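Local coordinates for protein methylglyoxal reductase (NADPH-dependent) (Candida albicans SC5314, PDB 6KWS) that probably reduces methylglyoxal with NADPH as the hydride donor, as an oxidoreductase of the dihydroflavonol-4-reductase subfamily, at residues Phe196-Gln201 with Ser215-Ser220; Gln271-Ile276 with Tyr321-Ser326. The protein carries 1 engineered substitution. All blocks are in the same frame, centred on the assembly; numbering follows the deposited sequence.

Contact 1 (Phe196-Gln201 with Ser215-Ser220); sequences FVFGPQ and SEIINS
The ring of Phe198 meets two isoleucines of the helix 216-222 in two different ways. Ile218 sets its terminal CD1 over one face, 3.9 Å from the ring centroid and 18° off the normal, a CH-pi contact displaced toward the CG side of the ring. Ile217 brings its own CD1 to the edge of the same ring, near its plane, with CE1 of Phe198 4.3 Å from CD1 of Ile217. That methyl is shared: it also lies over a face of Phe196, 4.0 Å from CD1 of that ring. In both isoleucines CG1 is turned anti to the carbonyl carbon, which sends the long branch toward the strand. Beyond this apolar patch Ser215 donates from OG to the carbonyl O of Gly199 at 3.1 Å, reaching it 25° out of the carbonyl plane. The bond joins Ser215 to the loop after strand 196-198. Phe268 packs edge-to-face with Phe198, and Val197, on the same strand, is an NADPH-binding residue, although no cofactor is bound in this chain. Strand 196-198 and this helix open a beta-alpha-beta unit that closes with strand 234-239, an extension of the Rossmann-type sheet of this reductase family.

Contact 2 (Gln271-Ile276 with Tyr321-Ser326); sequences QSLVDI and YNLEQS
Leu323 and Ile276 lie across one another at a slant, and their methyl ends meet: CD1 of Ile276 is 3.5 Å from CD1 of Leu323. The isoleucine is extended (chi2 -176°), so its CD1 is carried to the far helix, where it also rests on the backbone, 3.6 Å from CA of Glu324. The acidic side chain of Glu324 bends away from this meeting point after its CB.

Leu323 uses its two branches differently. CD1 serves Ile276 and also touches CB of Ser272 at 3.9 Å, whereas CD2 turns to Leu273, whose side chain crosses it at about a right angle with the CD2 atoms of Leu273 and Leu323 4.2 Å apart. Ser272 meets Leu323 through CB; its OG hydrogen-bonds with the backbone N of Thr269.

The packing is between the first turn of the C-terminal helix 323-337 and the helix 270-280 that follows the long strand 260-269. That first turn is closed by a capping box: Asn322, at the N-cap, accepts from N of Gln325 through OD1 at 2.9 Å, almost straight at 175°, and N of Asn322 in turn donates to OE1 of Gln325 at 3.0 Å, in the carbonyl plane, on a lone pair. Leu323 directly follows the cap, and its side chain also touches Trp237 of strand 234-239.

How the contacts relate
Contacts 1 and 2 lie with their centres about 11 Å apart and touch directly. Leu273 is one bridge between them: its CD1 is 4.0 Å from CG1 of Ile218 and 4.0 Å from CG2 of Ile217, while its other methyl belongs to contact 2. Separately, Ser326 packs its OG 3.6 Å from CB of Phe198. The two helices of contact 2 therefore both touch elements of contact 1. Along the chain contact 1 closes before contact 2 opens. Contact 1 is the one that reaches the cofactor site, through Val197, which lies about 4 Å from Phe12 and Ile13 between side chains; contact 2 lies farther from that residue, with Leu323 about 11 Å from Val197, side chain to side chain.

Contact 1 (Phe196-Gln201 with Ser215-Ser220)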
ATOM      1  N   PHE A 196       2.029  -2.618  -7.436  1.00 28.83           N
ATOM      2  CA  PHE A 196       2.936  -1.488  -7.251  1.00 31.02           C
ATOM      3  C   PHE A 196       2.148  -0.190  -7.158  1.00 27.68           C
ATOM      4  O   PHE A 196       1.324   0.116  -8.022  1.00 30.89           O
ATOM      5  CB  PHE A 196       3.947  -1.392  -8.390  1.00 34.03           C
ATOM      6  CG  PHE A 196       4.896  -2.532  -8.447  1.00 42.69           C
ATOM      7  CD1 PHE A 196       5.914  -2.655  -7.502  1.00 38.45           C
ATOM      8  CD2 PHE A 196       4.790  -3.488  -9.463  1.00 41.62           C
ATOM      9  CE1 PHE A 196       6.799  -3.725  -7.559  1.00 37.06           C
ATOM     10  CE2 PHE A 196       5.675  -4.561  -9.528  1.00 33.04           C
ATOM     11  CZ  PHE A 196       6.676  -4.678  -8.573  1.00 38.76           C
ATOM     12  N   VAL A 197       2.397   0.576  -6.107  1.00 25.96           N
ATOM     13  CA  VAL A 197       1.622   1.778  -5.838  1.00 31.07           C
ATOM     14  C   VAL A 197       2.353   2.992  -6.404  1.00 36.32           C
ATOM     15  O   VAL A 197       3.446   3.341  -5.945  1.00 38.10           O
ATOM     16  CB  VAL A 197       1.359   1.945  -4.339  1.00 28.09           C
ATOM     17  CG1 VAL A 197       0.605   3.217  -4.126  1.00 31.60           C
ATOM     18  CG2 VAL A 197       0.587   0.751  -3.798  1.00 26.55           C
ATOM     19  N   PHE A 198       1.747   3.631  -7.401  1.00 32.58           N
ATOM     20  CA  PHE A 198       2.246   4.847  -8.022  1.00 33.52           C
ATOM     21  C   PHE A 198       1.432   6.029  -7.514  1.00 33.43           C
ATOM     22  O   PHE A 198       0.460   5.867  -6.779  1.00 35.10           O
ATOM     23  CB  PHE A 198       2.142   4.769  -9.553  1.00 35.20           C
ATOM     24  CG  PHE A 198       3.045   3.766 -10.178  1.00 31.28           C
ATOM     25  CD1 PHE A 198       4.129   3.267  -9.489  1.00 32.98           C
ATOM     26  CD2 PHE A 198       2.809   3.325 -11.477  1.00 34.18           C
ATOM     27  CE1 PHE A 198       4.971   2.332 -10.074  1.00 37.19           C
ATOM     28  CE2 PHE A 198       3.652   2.387 -12.080  1.00 31.49           C
ATOM     29  CZ  PHE A 198       4.736   1.892 -11.374  1.00 36.05           C
ATOM     30  N   GLY A 199       1.802   7.227  -7.955  1.00 35.50           N
ATOM     31  CA  GLY A 199       1.017   8.401  -7.664  1.00 33.80           C
ATOM     32  C   GLY A 199       1.781   9.385  -6.810  1.00 34.95           C
ATOM     33  O   GLY A 199       2.805   9.053  -6.209  1.00 38.66           O
ATOM     34  N   PRO A 200       1.286  10.618  -6.739  1.00 37.24           N
ATOM     35  CA  PRO A 200       1.969  11.654  -5.957  1.00 36.86           C
ATOM     36  C   PRO A 200       1.796  11.456  -4.458  1.00 35.42           C
ATOM     37  O   PRO A 200       0.864  10.793  -3.994  1.00 38.58           O
ATOM     38  CB  PRO A 200       1.260  12.926  -6.411  1.00 35.76           C
ATOM     39  CG  PRO A 200      -0.172  12.412  -6.605  1.00 35.05           C
ATOM     40  CD  PRO A 200       0.005  11.102  -7.288  1.00 32.85           C
ATOM     41  N   GLN A 201       2.684  12.088  -3.695  1.00 34.32           N
ATOM     42  CA  GLN A 201       2.473  12.223  -2.257  1.00 38.57           C
ATOM     43  C   GLN A 201       1.400  13.261  -1.926  1.00 35.85           C
ATOM     44  O   GLN A 201       1.120  14.178  -2.700  1.00 35.61           O
ATOM     45  CB  GLN A 201       3.774  12.602  -1.567  1.00 43.11           C
ATOM     46  CG  GLN A 201       4.935  11.790  -2.033  1.00 43.09           C
ATOM     47  CD  GLN A 201       5.867  11.473  -0.914  1.00 53.76           C
ATOM     48  OE1 GLN A 201       6.752  12.266  -0.591  1.00 68.40           O
ATOM     49  NE2 GLN A 201       5.676  10.309  -0.299  1.00 61.09           N
ATOM     50  N   SER A 215       6.928   4.696  -6.116  1.00 59.35           N
ATOM     51  CA  SER A 215       7.096   5.663  -7.188  1.00 52.14           C
ATOM     52  C   SER A 215       8.560   5.839  -7.575  1.00 57.12           C
ATOM     53  O   SER A 215       8.832   6.479  -8.595  1.00 54.27           O
ATOM     54  CB  SER A 215       6.477   7.009  -6.776  1.00 55.23           C
ATOM     55  OG  SER A 215       5.060   7.033  -6.955  1.00 41.73           O
ATOM     56  N   GLU A 216       9.506   5.276  -6.802  1.00 59.71           N
ATOM     57  CA  GLU A 216      10.921   5.294  -7.173  1.00 57.80           C
ATOM     58  C   GLU A 216      11.183   4.588  -8.497  1.00 55.82           C
ATOM     59  O   GLU A 216      12.109   4.978  -9.217  1.00 56.66           O
ATOM     60  CB  GLU A 216      11.783   4.680  -6.067  1.00 58.52           C
ATOM     61  CG  GLU A 216      13.256   4.469  -6.454  1.00 69.52           C
ATOM     62  CD  GLU A 216      14.090   5.799  -6.472  1.00 78.87           C
ATOM     63  OE1 GLU A 216      13.612   6.847  -5.960  1.00 74.91           O
ATOM     64  OE2 GLU A 216      15.216   5.788  -7.028  1.00 72.66           O
ATOM     65  N   ILE A 217      10.391   3.572  -8.846  1.00 50.29           N
ATOM     66  CA  ILE A 217      10.423   3.044 -10.211  1.00 50.71           C
ATOM     67  C   ILE A 217      10.324   4.186 -11.218  1.00 51.05           C
ATOM     68  O   ILE A 217      11.132   4.298 -12.149  1.00 52.66           O
ATOM     69  CB  ILE A 217       9.297   2.013 -10.397  1.00 49.99           C
ATOM     70  CG1 ILE A 217       9.411   0.970  -9.291  1.00 47.97           C
ATOM     71  CG2 ILE A 217       9.354   1.381 -11.770  1.00 43.07           C
ATOM     72  CD1 ILE A 217       8.418  -0.126  -9.383  1.00 46.32           C
ATOM     73  N   ILE A 218       9.344   5.068 -11.021  1.00 48.71           N
ATOM     74  CA  ILE A 218       9.177   6.235 -11.884  1.00 47.65           C
ATOM     75  C   ILE A 218      10.347   7.198 -11.711  1.00 53.84           C
ATOM     76  O   ILE A 218      10.931   7.685 -12.688  1.00 47.21           O
ATOM     77  CB  ILE A 218       7.831   6.912 -11.575  1.00 41.81           C
ATOM     78  CG1 ILE A 218       6.696   5.962 -11.978  1.00 42.72           C
ATOM     79  CG2 ILE A 218       7.726   8.245 -12.283  1.00 37.80           C
ATOM     80  CD1 ILE A 218       5.338   6.335 -11.466  1.00 33.91           C
ATOM     81  N   ASN A 219      10.702   7.485 -10.457  1.00 55.80           N
ATOM     82  CA  ASN A 219      11.817   8.379 -10.167  1.00 52.44           C
ATOM     83  C   ASN A 219      13.109   7.897 -10.817  1.00 53.74           C
ATOM     84  O   ASN A 219      13.891   8.706 -11.330  1.00 52.74           O
ATOM     85  CB  ASN A 219      12.001   8.497  -8.654  1.00 58.16           C
ATOM     86  CG  ASN A 219      12.681   9.780  -8.254  1.00 58.48           C
ATOM     87  OD1 ASN A 219      12.594  10.773  -8.963  1.00 59.33           O
ATOM     88  ND2 ASN A 219      13.380   9.763  -7.129  1.00 64.09           N
ATOM     89  N   SER A 220      13.355   6.583 -10.800  1.00 53.01           N
ATOM     90  CA  SER A 220      14.612   6.076 -11.329  1.00 50.04           C
ATOM     91  C   SER A 220      14.717   6.311 -12.834  1.00 52.31           C
ATOM     92  O   SER A 220      15.827   6.484 -13.355  1.00 51.89           O
ATOM     93  CB  SER A 220      14.757   4.597 -10.989  1.00 51.59           C
ATOM     94  OG  SER A 220      13.971   3.811 -11.864  1.00 60.21           O
TER

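Contact 2 (Gln271-Ile276 with Tyr321-Ser326)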
ATOM      1  N   GLN A 271       9.240   0.628 -20.089  1.00 38.92           N
ATOM      2  CA  GLN A 271       9.039   1.335 -21.345  1.00 42.82           C
ATOM      3  C   GLN A 271       7.708   2.082 -21.346  1.00 40.89           C
ATOM      4  O   GLN A 271       7.601   3.164 -21.939  1.00 37.37           O
ATOM      5  CB  GLN A 271       9.125   0.352 -22.516  1.00 42.12           C
ATOM      6  CG  GLN A 271       8.976   1.005 -23.862  1.00 44.50           C
ATOM      7  CD  GLN A 271      10.194   1.825 -24.262  1.00 48.89           C
ATOM      8  OE1 GLN A 271      11.316   1.308 -24.350  1.00 46.86           O
ATOM      9  NE2 GLN A 271       9.975   3.113 -24.517  1.00 43.93           N
ATOM     10  N   SER A 272       6.692   1.540 -20.667  1.00 37.89           N
ATOM     11  CA  SER A 272       5.432   2.258 -20.550  1.00 36.33           C
ATOM     12  C   SER A 272       5.657   3.615 -19.916  1.00 37.89           C
ATOM     13  O   SER A 272       5.110   4.624 -20.375  1.00 38.83           O
ATOM     14  CB  SER A 272       4.443   1.454 -19.717  1.00 35.80           C
ATOM     15  OG  SER A 272       4.310   0.149 -20.230  1.00 42.48           O
ATOM     16  N   LEU A 273       6.484   3.656 -18.870  1.00 39.50           N
ATOM     17  CA  LEU A 273       6.709   4.895 -18.137  1.00 36.31           C
ATOM     18  C   LEU A 273       7.536   5.873 -18.955  1.00 37.50           C
ATOM     19  O   LEU A 273       7.202   7.060 -19.038  1.00 37.23           O
ATOM     20  CB  LEU A 273       7.396   4.580 -16.816  1.00 39.21           C
ATOM     21  CG  LEU A 273       6.741   3.451 -16.036  1.00 34.93           C
ATOM     22  CD1 LEU A 273       7.493   3.239 -14.733  1.00 36.96           C
ATOM     23  CD2 LEU A 273       5.262   3.765 -15.793  1.00 29.27           C
ATOM     24  N   VAL A 274       8.631   5.384 -19.550  1.00 37.96           N
ATOM     25  CA  VAL A 274       9.448   6.185 -20.465  1.00 39.30           C
ATOM     26  C   VAL A 274       8.575   6.868 -21.513  1.00 40.94           C
ATOM     27  O   VAL A 274       8.608   8.096 -21.666  1.00 43.14           O
ATOM     28  CB  VAL A 274      10.527   5.317 -21.127  1.00 40.96           C
ATOM     29  CG1 VAL A 274      11.296   6.136 -22.138  1.00 43.49           C
ATOM     30  CG2 VAL A 274      11.457   4.753 -20.064  1.00 43.64           C
ATOM     31  N   ASP A 275       7.759   6.080 -22.227  1.00 38.50           N
ATOM     32  CA  ASP A 275       6.894   6.627 -23.276  1.00 39.27           C
ATOM     33  C   ASP A 275       5.995   7.747 -22.754  1.00 41.99           C
ATOM     34  O   ASP A 275       5.868   8.798 -23.398  1.00 42.15           O
ATOM     35  CB  ASP A 275       6.036   5.521 -23.897  1.00 40.82           C
ATOM     36  CG  ASP A 275       6.834   4.582 -24.810  1.00 53.92           C
ATOM     37  OD1 ASP A 275       8.001   4.912 -25.153  1.00 56.09           O
ATOM     38  OD2 ASP A 275       6.283   3.510 -25.186  1.00 57.39           O
ATOM     39  N   ILE A 276       5.341   7.534 -21.603  1.00 38.96           N
ATOM     40  CA  ILE A 276       4.470   8.568 -21.047  1.00 35.18           C
ATOM     41  C   ILE A 276       5.260   9.836 -20.765  1.00 41.96           C
ATOM     42  O   ILE A 276       4.812  10.949 -21.076  1.00 39.90           O
ATOM     43  CB  ILE A 276       3.762   8.074 -19.777  1.00 33.04           C
ATOM     44  CG1 ILE A 276       2.751   6.969 -20.105  1.00 38.06           C
ATOM     45  CG2 ILE A 276       3.076   9.233 -19.090  1.00 31.35           C
ATOM     46  CD1 ILE A 276       1.927   6.501 -18.903  1.00 32.05           C
ATOM     47  N   TYR A 321      -7.791   6.204 -11.495  1.00 34.71           N
ATOM     48  CA  TYR A 321      -6.842   6.871 -12.385  1.00 34.67           C
ATOM     49  C   TYR A 321      -6.237   5.869 -13.372  1.00 37.42           C
ATOM     50  O   TYR A 321      -6.161   4.665 -13.100  1.00 36.84           O
ATOM     51  CB  TYR A 321      -5.720   7.513 -11.580  1.00 34.00           C
ATOM     52  CG  TYR A 321      -6.123   8.695 -10.746  1.00 39.63           C
ATOM     53  CD1 TYR A 321      -6.138   9.968 -11.291  1.00 40.50           C
ATOM     54  CD2 TYR A 321      -6.458   8.553  -9.401  1.00 40.80           C
ATOM     55  CE1 TYR A 321      -6.487  11.062 -10.529  1.00 43.62           C
ATOM     56  CE2 TYR A 321      -6.818   9.652  -8.625  1.00 33.78           C
ATOM     57  CZ  TYR A 321      -6.824  10.903  -9.202  1.00 40.38           C
ATOM     58  OH  TYR A 321      -7.161  12.031  -8.476  1.00 44.91           O
ATOM     59  N   ASN A 322      -5.788   6.364 -14.526  1.00 32.86           N
ATOM     60  CA  ASN A 322      -5.085   5.496 -15.465  1.00 33.17           C
ATOM     61  C   ASN A 322      -3.576   5.760 -15.394  1.00 34.46           C
ATOM     62  O   ASN A 322      -3.110   6.643 -14.659  1.00 34.04           O
ATOM     63  CB  ASN A 322      -5.628   5.667 -16.885  1.00 31.20           C
ATOM     64  CG  ASN A 322      -5.402   7.074 -17.460  1.00 36.98           C
ATOM     65  OD1 ASN A 322      -4.357   7.706 -17.255  1.00 36.47           O
ATOM     66  ND2 ASN A 322      -6.387   7.556 -18.211  1.00 39.25           N
ATOM     67  N   LEU A 323      -2.803   4.985 -16.174  1.00 28.65           N
ATOM     68  CA  LEU A 323      -1.345   5.102 -16.123  1.00 30.21           C
ATOM     69  C   LEU A 323      -0.890   6.535 -16.385  1.00 35.62           C
ATOM     70  O   LEU A 323      -0.075   7.082 -15.627  1.00 36.73           O
ATOM     71  CB  LEU A 323      -0.679   4.163 -17.125  1.00 26.69           C
ATOM     72  CG  LEU A 323       0.510   3.312 -16.658  1.00 28.16           C
ATOM     73  CD1 LEU A 323       1.554   3.205 -17.735  1.00 29.27           C
ATOM     74  CD2 LEU A 323       1.133   3.757 -15.343  1.00 28.60           C
ATOM     75  N   GLU A 324      -1.399   7.160 -17.457  1.00 34.14           N
ATOM     76  CA  GLU A 324      -0.902   8.486 -17.825  1.00 34.53           C
ATOM     77  C   GLU A 324      -1.182   9.509 -16.727  1.00 33.08           C
ATOM     78  O   GLU A 324      -0.296  10.287 -16.368  1.00 33.10           O
ATOM     79  CB  GLU A 324      -1.502   8.940 -19.166  1.00 36.57           C
ATOM     80  CG  GLU A 324      -1.177  10.410 -19.592  1.00 43.65           C
ATOM     81  CD  GLU A 324      -2.108  11.472 -18.964  1.00 51.47           C
ATOM     82  OE1 GLU A 324      -1.592  12.518 -18.478  1.00 48.63           O
ATOM     83  OE2 GLU A 324      -3.351  11.254 -18.944  1.00 51.26           O
ATOM     84  N   GLN A 325      -2.398   9.532 -16.181  1.00 28.33           N
ATOM     85  CA  GLN A 325      -2.665  10.464 -15.092  1.00 33.98           C
ATOM     86  C   GLN A 325      -1.737  10.201 -13.922  1.00 32.32           C
ATOM     87  O   GLN A 325      -1.089  11.115 -13.402  1.00 33.03           O
ATOM     88  CB  GLN A 325      -4.121  10.365 -14.641  1.00 33.85           C
ATOM     89  CG  GLN A 325      -5.078  10.317 -15.783  1.00 38.09           C
ATOM     90  CD  GLN A 325      -6.510  10.209 -15.342  1.00 41.22           C
ATOM     91  OE1 GLN A 325      -6.955   9.149 -14.887  1.00 45.32           O
ATOM     92  NE2 GLN A 325      -7.253  11.303 -15.480  1.00 42.45           N
ATOM     93  N   SER A 326      -1.649   8.938 -13.510  1.00 33.01           N
ATOM     94  CA  SER A 326      -0.873   8.586 -12.334  1.00 32.16           C
ATOM     95  C   SER A 326       0.594   8.931 -12.533  1.00 32.90           C
ATOM     96  O   SER A 326       1.225   9.551 -11.665  1.00 30.51           O
ATOM     97  CB  SER A 326      -1.060   7.099 -12.033  1.00 33.75           C
ATOM     98  OG  SER A 326      -0.591   6.782 -10.732  1.00 36.73           O
TER